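Local coordinates for protein SUMO-1 cysteine protease S273R (African swine fever virus pig/Kenya/KEN-50/1950, PDB 6LJ9) that acts as a viral cysteine protease, probably cutting the pp220 and pp62 polyproteins into core-shell proteins and blunting host innate immunity, at residues Ser49-Ile52 against Ala56-Ala59; Glu137-Tyr140 against Ala145-Arg148; Ser236-Arg241 against Thr250-Thr255. All coordinates share one frame; numbering follows the deposited sequence.

Interaction 1: residues Ser49-Ile52 against Ala56-Ala59; sequences SCVI and AVKA
Val-57 meets the end of the preceding helix with its branched side chain, which lies over the carbonyl oxygen of Val-51. The dense part of the contact is here: Val-51 O is 3.2 Å from both Val-57 CB and Val-57 CG2 and 3.6 Å from Val-57 CG1, so the oxygen is set against the branch point and both methyls. With its CG1 anti to the backbone N (chi1 180°), Val-57 spreads both methyls toward the earlier helix. One of them, CG2, lies 3.9 Å from Val-51 CG1, and the two valine side chains pass at a slant. The other, CG1, reaches the backbone at Ile-52, 4.0 Å from its CA. Beta-branched residues suit this place because they are short and broad, filling the narrow gap between consecutive helices without a long chain to fold away. Ile-52 contributes mainly backbone, since its CB points away from 56-59.

The outer side is looser. Lys-58 CG lies 4.0 Å from Ile-52 O, and beyond it the lysine runs extended, the residue as a whole being exposed. A lysine fits there because its stem can touch protein while its charged end can reach solvent. No hydrogen bond joins the two segments; side-chain bonds lie in the turn between them, where Thr-53 OG1 is shared between Ser-49 O and Cys-50 O, and His-54 ND1 bonds to Ala-56 N.

The contact thus joins two successive helices, 48-51 and 55-64, in the helical N-terminal part of the protein. Around them, helix 68-75 supplies Leu-68 and Leu-72 against Ile-52, and Leu-68 also touches Val-57, while helix 34-37 brings Leu-37 against Val-51 and Phe-36 against Val-57.

Interaction 2: residues Glu137-Tyr140 against Ala145-Arg148; sequences ELQY and AVKR
The Gln-139 amide and the Arg-148 guanidinium stand almost square to each other, their planes 87° apart, at the open end of a beta hairpin formed by strands 139-141 and 144-146. Between them Arg-148 NE gives a weak hydrogen bond, 3.1 Å, to Gln-139 OE1. Stronger partners hold the two groups from outside: Gln-139 NE2 bonds to Asn-109 OD1 and Phe-107 O, and Arg-148 NH2 to Ala-101 O and the same Phe-107 O. Glutamine suits this place by offering both an acceptor and a donor. Its CG sits between the backbone N and carbonyl carbon (chi1 69°), beside Val-146 on the same face of the hairpin.

The other flat group, the Tyr-140 ring, has its CE2 atom 3.9 Å from Ala-145 CB. Alanine's small methyl also admits Leu-138 CD2, at 3.8 Å, and this leucine methyl is 3.6 Å from Lys-147 CG, so that apolar carbons and a lysine stem cover an exposed flank.

Gln-139 and Val-146 form an antiparallel hydrogen-bonded pair: Gln-139 N reaches Val-146 O at 2.8 Å, nearly straight at 178°, and Val-146 N reaches Gln-139 O at 2.7 Å. Where the strands diverge, water replaces direct pairing: water 1 bonds to Glu-137 O at 2.6 Å and accepts from Arg-148 N at 3.1 Å.

Interaction 3: residues Ser236-Arg241 against Thr250-Thr255; sequences SLFYIR and THFIST
The long helix 232-244 of the Ulp1-type cysteine protease domain begins at Cys-232, inferred to be the nucleophile, and two turns on, its Tyr-239 and Phe-238 meet Phe-252 of the short helix 249-254. Tyr-239 and Phe-252 form a T-shaped (edge-to-face) pair, ring centroids 4.6 Å apart and planes at 73°. The tyrosine supplies the edge: its CD1 stands over the centre of the phenylalanine ring, 3.5 Å from Phe-252 CD2, and its CE1 is 3.7 Å from Phe-252 CG. Tyr-239 CG is anti to the backbone N (chi1 -178°), which swings the ring out from the helix toward its partner. Phe-238, with a similar first torsion, meets the far end of the same ring, its CE2 lying 3.9 Å from Phe-252 CZ.

Aromatic residues suit this buried interface because flat rings can bridge two segments whose nearest CA atoms, those of Tyr-239 and Phe-252, are 8.2 Å apart. Tyrosine adds a polar end, and its OH bonds to Glu-184. Phe-186 extends the cluster, stacking on Tyr-239 and meeting Phe-252 edge-to-face, while Phe-265 packs edge-to-face with Phe-238; the inferred active-site residue Asn-187 lies about 9 Å from Tyr-239, side chain to side chain. Within the short helix, Ser-254 OG donates back to Thr-250 O at 2.9 Å, tilted 26° from the carbonyl plane.

From the N terminus the contacts follow in series; none nests in or crosses another. Interaction 1 closes a three-residue turn between helices 48-51 and 55-64, interaction 2 the hairpin between helix 129-134 and strand 152-158, and interaction 3 a connection of four residues, 245-248, between helices 232-244 and 249-254. Interactions 1 and 3 lie on opposite sides of the chain's centre, their nearest atoms about 17 Å apart. The chain's ends lie against these outer two: helix 3-6 packs Ile-3 and Leu-4 on Phe-238, and Ile-272 returns to Ser-49 and Cys-50 of helix 48-51. Helix 90-103 lies against segments of both later interactions, Gln-98 on Tyr-140 and Ile-93 on Leu-237.

Interaction 1: residues Ser49-Ile52 against Ala56-Ala59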
loop_
_atom_site.group_PDB
_atom_site.type_symbol
_atom_site.label_atom_id
_atom_site.label_comp_id
_atom_site.label_asym_id
_atom_site.label_seq_id
_atom_site.Cartn_x
_atom_site.Cartn_y
_atom_site.Cartn_z
ATOM N N SER B 49 -15.257 -4.524 -23.901
ATOM C CA SER B 49 -16.080 -3.376 -23.539
ATOM C C SER B 49 -16.958 -2.926 -24.699
ATOM O O SER B 49 -18.087 -2.475 -24.481
ATOM C CB SER B 49 -15.199 -2.223 -23.058
ATOM O OG SER B 49 -14.287 -1.818 -24.066
ATOM N N CYS B 50 -16.460 -3.038 -25.933
ATOM C CA CYS B 50 -17.288 -2.718 -27.090
ATOM C C CYS B 50 -18.397 -3.743 -27.283
ATOM O O CYS B 50 -19.474 -3.402 -27.789
ATOM C CB CYS B 50 -16.426 -2.632 -28.349
ATOM S SG CYS B 50 -15.158 -1.350 -28.309
ATOM N N VAL B 51 -18.157 -4.995 -26.888
ATOM C CA VAL B 51 -19.169 -6.035 -27.050
ATOM C C VAL B 51 -20.340 -5.791 -26.108
ATOM O O VAL B 51 -21.501 -5.749 -26.532
ATOM C CB VAL B 51 -18.551 -7.426 -26.826
ATOM C CG1 VAL B 51 -19.638 -8.490 -26.812
ATOM C CG2 VAL B 51 -17.521 -7.729 -27.900
ATOM N N ILE B 52 -20.056 -5.620 -24.812
ATOM C CA ILE B 52 -21.117 -5.455 -23.821
ATOM C C ILE B 52 -21.763 -4.081 -23.864
ATOM O O ILE B 52 -22.664 -3.807 -23.061
ATOM C CB ILE B 52 -20.595 -5.742 -22.397
ATOM C CG1 ILE B 52 -19.506 -4.742 -22.003
ATOM C CG2 ILE B 52 -20.074 -7.170 -22.301
ATOM C CD1 ILE B 52 -18.952 -4.971 -20.607
ATOM N N ALA B 56 -27.186 -5.010 -29.587
ATOM C CA ALA B 56 -27.698 -6.375 -29.654
ATOM C C ALA B 56 -27.335 -7.164 -28.401
ATOM O O ALA B 56 -28.131 -7.981 -27.923
ATOM C CB ALA B 56 -27.168 -7.078 -30.903
ATOM N N VAL B 57 -26.137 -6.937 -27.859
ATOM C CA VAL B 57 -25.736 -7.618 -26.631
ATOM C C VAL B 57 -26.511 -7.069 -25.440
ATOM O O VAL B 57 -26.851 -7.808 -24.509
ATOM C CB VAL B 57 -24.214 -7.496 -26.426
ATOM C CG1 VAL B 57 -23.785 -8.197 -25.144
ATOM C CG2 VAL B 57 -23.471 -8.064 -27.625
ATOM N N LYS B 58 -26.804 -5.765 -25.450
ATOM C CA LYS B 58 -27.598 -5.175 -24.376
ATOM C C LYS B 58 -28.993 -5.787 -24.322
ATOM O O LYS B 58 -29.544 -6.000 -23.235
ATOM C CB LYS B 58 -27.690 -3.660 -24.558
ATOM C CG LYS B 58 -26.410 -2.905 -24.238
ATOM C CD LYS B 58 -26.590 -1.413 -24.475
ATOM C CE LYS B 58 -25.390 -0.621 -23.983
ATOM N NZ LYS B 58 -25.543 0.836 -24.247
ATOM N N ALA B 59 -29.580 -6.076 -25.485
ATOM C CA ALA B 59 -30.905 -6.685 -25.513
ATOM C C ALA B 59 -30.860 -8.127 -25.022
ATOM O O ALA B 59 -31.742 -8.561 -24.272
ATOM C CB ALA B 59 -31.487 -6.612 -26.923
#

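Interaction 2: residues Glu137-Tyr140 against Ala145-Arg148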
loop_
_atom_site.group_PDB
_atom_site.type_symbol
_atom_site.label_atom_id
_atom_site.label_comp_id
_atom_site.label_asym_id
_atom_site.label_seq_id
_atom_site.Cartn_x
_atom_site.Cartn_y
_atom_site.Cartn_z
ATOM N N GLU B 137 -12.311 10.979 7.141
ATOM C CA GLU B 137 -12.922 11.717 6.047
ATOM C C GLU B 137 -13.560 10.749 5.060
ATOM O O GLU B 137 -12.988 9.701 4.747
ATOM C CB GLU B 137 -11.893 12.593 5.324
ATOM C CG GLU B 137 -11.513 13.863 6.067
ATOM C CD GLU B 137 -12.554 14.959 5.927
ATOM O OE1 GLU B 137 -12.394 16.020 6.568
ATOM O OE2 GLU B 137 -13.530 14.766 5.173
ATOM N N LEU B 138 -14.746 11.109 4.576
ATOM C CA LEU B 138 -15.454 10.287 3.605
ATOM C C LEU B 138 -14.844 10.453 2.219
ATOM O O LEU B 138 -14.714 11.573 1.715
ATOM C CB LEU B 138 -16.936 10.656 3.567
ATOM C CG LEU B 138 -17.868 10.031 4.605
ATOM C CD1 LEU B 138 -19.234 10.689 4.538
ATOM C CD2 LEU B 138 -17.991 8.534 4.375
ATOM N N GLN B 139 -14.462 9.335 1.613
ATOM C CA GLN B 139 -14.100 9.263 0.208
ATOM C C GLN B 139 -15.000 8.240 -0.471
ATOM O O GLN B 139 -15.684 7.449 0.185
ATOM C CB GLN B 139 -12.623 8.893 0.023
ATOM C CG GLN B 139 -12.277 7.471 0.419
ATOM C CD GLN B 139 -10.797 7.185 0.272
ATOM O OE1 GLN B 139 -10.096 6.977 1.261
ATOM N NE2 GLN B 139 -10.314 7.180 -0.965
ATOM N N TYR B 140 -14.998 8.255 -1.798
ATOM C CA TYR B 140 -15.909 7.422 -2.576
ATOM C C TYR B 140 -15.094 6.475 -3.447
ATOM O O TYR B 140 -14.561 6.867 -4.489
ATOM C CB TYR B 140 -16.865 8.290 -3.387
ATOM C CG TYR B 140 -17.849 9.011 -2.494
ATOM C CD1 TYR B 140 -17.542 10.250 -1.947
ATOM C CD2 TYR B 140 -19.069 8.435 -2.168
ATOM C CE1 TYR B 140 -18.432 10.904 -1.117
ATOM C CE2 TYR B 140 -19.966 9.081 -1.340
ATOM C CZ TYR B 140 -19.643 10.315 -0.816
ATOM O OH TYR B 140 -20.535 10.961 0.010
ATOM N N ALA B 145 -19.321 4.936 -0.175
ATOM C CA ALA B 145 -18.636 5.810 0.766
ATOM C C ALA B 145 -17.688 5.002 1.643
ATOM O O ALA B 145 -18.009 3.890 2.069
ATOM C CB ALA B 145 -19.648 6.557 1.631
ATOM N N VAL B 146 -16.517 5.570 1.918
ATOM C CA VAL B 146 -15.449 4.851 2.608
ATOM C C VAL B 146 -14.699 5.823 3.508
ATOM O O VAL B 146 -14.396 6.951 3.110
ATOM C CB VAL B 146 -14.495 4.172 1.599
ATOM C CG1 VAL B 146 -13.127 3.936 2.217
ATOM C CG2 VAL B 146 -15.085 2.860 1.105
ATOM N N LYS B 147 -14.405 5.379 4.731
ATOM C CA LYS B 147 -13.514 6.089 5.642
ATOM C C LYS B 147 -12.364 5.161 6.001
ATOM O O LYS B 147 -12.587 4.073 6.543
ATOM C CB LYS B 147 -14.248 6.552 6.902
ATOM C CG LYS B 147 -15.420 7.470 6.623
ATOM C CD LYS B 147 -15.588 8.527 7.704
ATOM C CE LYS B 147 -15.731 7.907 9.082
ATOM N NZ LYS B 147 -16.656 8.693 9.948
ATOM N N ARG B 148 -11.141 5.592 5.699
ATOM C CA ARG B 148 -9.960 4.763 5.896
ATOM C C ARG B 148 -8.749 5.669 6.027
ATOM O O ARG B 148 -8.739 6.767 5.458
ATOM C CB ARG B 148 -9.775 3.783 4.728
ATOM C CG ARG B 148 -9.528 4.466 3.395
ATOM C CD ARG B 148 -9.455 3.465 2.256
ATOM N NE ARG B 148 -9.011 4.093 1.015
ATOM C CZ ARG B 148 -8.925 3.466 -0.154
ATOM N NH1 ARG B 148 -9.258 2.187 -0.250
ATOM N NH2 ARG B 148 -8.507 4.121 -1.227
HETATM O O HOH W 1 -11.313 8.037 3.738
HETATM O O HOH W 2 -9.819 9.524 5.691
#

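Interaction 3: residues Ser236-Arg241 against Thr250-Thr255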
loop_
_atom_site.group_PDB
_atom_site.type_symbol
_atom_site.label_atom_id
_atom_site.label_comp_id
_atom_site.label_asym_id
_atom_site.label_seq_id
_atom_site.Cartn_x
_atom_site.Cartn_y
_atom_site.Cartn_z
ATOM N N SER B 236 -1.852 15.662 -15.824
ATOM C CA SER B 236 -2.203 15.774 -14.412
ATOM C C SER B 236 -2.462 14.406 -13.793
ATOM O O SER B 236 -2.071 14.149 -12.649
ATOM C CB SER B 236 -3.426 16.674 -14.245
ATOM O OG SER B 236 -3.214 17.939 -14.847
ATOM N N LEU B 237 -3.125 13.515 -14.533
ATOM C CA LEU B 237 -3.387 12.177 -14.014
ATOM C C LEU B 237 -2.108 11.358 -13.917
ATOM O O LEU B 237 -1.942 10.564 -12.984
ATOM C CB LEU B 237 -4.415 11.465 -14.893
ATOM C CG LEU B 237 -5.876 11.881 -14.719
ATOM C CD1 LEU B 237 -6.744 11.173 -15.741
ATOM C CD2 LEU B 237 -6.351 11.571 -13.310
ATOM N N PHE B 238 -1.190 11.534 -14.872
ATOM C CA PHE B 238 0.056 10.775 -14.849
ATOM C C PHE B 238 0.927 11.172 -13.665
ATOM O O PHE B 238 1.620 10.328 -13.087
ATOM C CB PHE B 238 0.819 10.968 -16.159
ATOM C CG PHE B 238 2.155 10.278 -16.191
ATOM C CD1 PHE B 238 2.245 8.934 -16.509
ATOM C CD2 PHE B 238 3.320 10.974 -15.910
ATOM C CE1 PHE B 238 3.472 8.294 -16.541
ATOM C CE2 PHE B 238 4.549 10.340 -15.940
ATOM C CZ PHE B 238 4.624 8.998 -16.257
ATOM N N TYR B 239 0.915 12.457 -13.300
ATOM C CA TYR B 239 1.687 12.903 -12.144
ATOM C C TYR B 239 1.221 12.199 -10.877
ATOM O O TYR B 239 2.036 11.705 -10.090
ATOM C CB TYR B 239 1.575 14.421 -11.992
ATOM C CG TYR B 239 2.389 14.988 -10.849
ATOM C CD1 TYR B 239 3.743 15.254 -11.002
ATOM C CD2 TYR B 239 1.803 15.265 -9.620
ATOM C CE1 TYR B 239 4.492 15.774 -9.964
ATOM C CE2 TYR B 239 2.544 15.787 -8.575
ATOM C CZ TYR B 239 3.888 16.039 -8.753
ATOM O OH TYR B 239 4.632 16.557 -7.718
ATOM N N ILE B 240 -0.096 12.136 -10.669
ATOM C CA ILE B 240 -0.634 11.469 -9.486
ATOM C C ILE B 240 -0.272 9.989 -9.498
ATOM O O ILE B 240 0.136 9.425 -8.476
ATOM C CB ILE B 240 -2.157 11.679 -9.397
ATOM C CG1 ILE B 240 -2.480 13.160 -9.182
ATOM C CG2 ILE B 240 -2.751 10.817 -8.291
ATOM C CD1 ILE B 240 -3.963 13.460 -9.083
ATOM N N ARG B 241 -0.406 9.340 -10.656
ATOM C CA ARG B 241 -0.111 7.913 -10.740
ATOM C C ARG B 241 1.374 7.640 -10.531
ATOM O O ARG B 241 1.744 6.669 -9.858
ATOM C CB ARG B 241 -0.576 7.354 -12.083
ATOM C CG ARG B 241 -0.338 5.861 -12.247
ATOM C CD ARG B 241 -0.968 5.079 -11.106
ATOM N NE ARG B 241 -0.726 3.645 -11.218
ATOM C CZ ARG B 241 -1.576 2.785 -11.768
ATOM N NH1 ARG B 241 -2.732 3.213 -12.259
ATOM N NH2 ARG B 241 -1.273 1.495 -11.826
ATOM N N THR B 250 11.107 15.134 -8.062
ATOM C CA THR B 250 12.314 15.670 -8.681
ATOM C C THR B 250 12.461 15.237 -10.133
ATOM O O THR B 250 13.125 15.934 -10.906
ATOM C CB THR B 250 13.553 15.233 -7.893
ATOM O OG1 THR B 250 13.776 13.831 -8.093
ATOM C CG2 THR B 250 13.370 15.500 -6.401
ATOM N N HIS B 251 11.873 14.099 -10.516
ATOM C CA HIS B 251 11.897 13.688 -11.918
ATOM C C HIS B 251 11.096 14.653 -12.781
ATOM O O HIS B 251 11.511 14.990 -13.897
ATOM C CB HIS B 251 11.351 12.267 -12.066
ATOM C CG HIS B 251 11.656 11.631 -13.389
ATOM N ND1 HIS B 251 12.608 10.645 -13.537
ATOM C CD2 HIS B 251 11.129 11.833 -14.620
ATOM C CE1 HIS B 251 12.658 10.270 -14.803
ATOM N NE2 HIS B 251 11.772 10.977 -15.481
ATOM N N PHE B 252 9.944 15.106 -12.283
ATOM C CA PHE B 252 9.140 16.091 -12.994
ATOM C C PHE B 252 9.756 17.482 -12.952
ATOM O O PHE B 252 9.289 18.371 -13.672
ATOM C CB PHE B 252 7.727 16.140 -12.407
ATOM C CG PHE B 252 6.956 14.857 -12.562
ATOM C CD1 PHE B 252 7.171 13.794 -11.701
ATOM C CD2 PHE B 252 6.004 14.723 -13.560
ATOM C CE1 PHE B 252 6.462 12.617 -11.838
ATOM C CE2 PHE B 252 5.287 13.548 -13.699
ATOM C CZ PHE B 252 5.518 12.493 -12.838
ATOM N N ILE B 253 10.783 17.688 -12.131
ATOM C CA ILE B 253 11.430 18.989 -12.032
ATOM C C ILE B 253 12.615 19.111 -12.989
ATOM O O ILE B 253 12.882 20.200 -13.508
ATOM C CB ILE B 253 11.862 19.245 -10.575
ATOM C CG1 ILE B 253 10.637 19.403 -9.670
ATOM C CG2 ILE B 253 12.767 20.468 -10.468
ATOM C CD1 ILE B 253 10.976 19.709 -8.223
ATOM N N SER B 254 13.323 18.011 -13.259
ATOM C CA SER B 254 14.580 18.077 -13.991
ATOM C C SER B 254 14.550 17.430 -15.369
ATOM O O SER B 254 15.371 17.797 -16.215
ATOM C CB SER B 254 15.703 17.427 -13.170
ATOM O OG SER B 254 15.357 16.106 -12.793
ATOM N N THR B 255 13.643 16.490 -15.622
ATOM C CA THR B 255 13.588 15.776 -16.891
ATOM C C THR B 255 12.237 16.009 -17.550
ATOM O O THR B 255 11.194 15.894 -16.896
ATOM C CB THR B 255 13.827 14.277 -16.692
ATOM O OG1 THR B 255 15.048 14.079 -15.969
ATOM C CG2 THR B 255 13.924 13.574 -18.037
#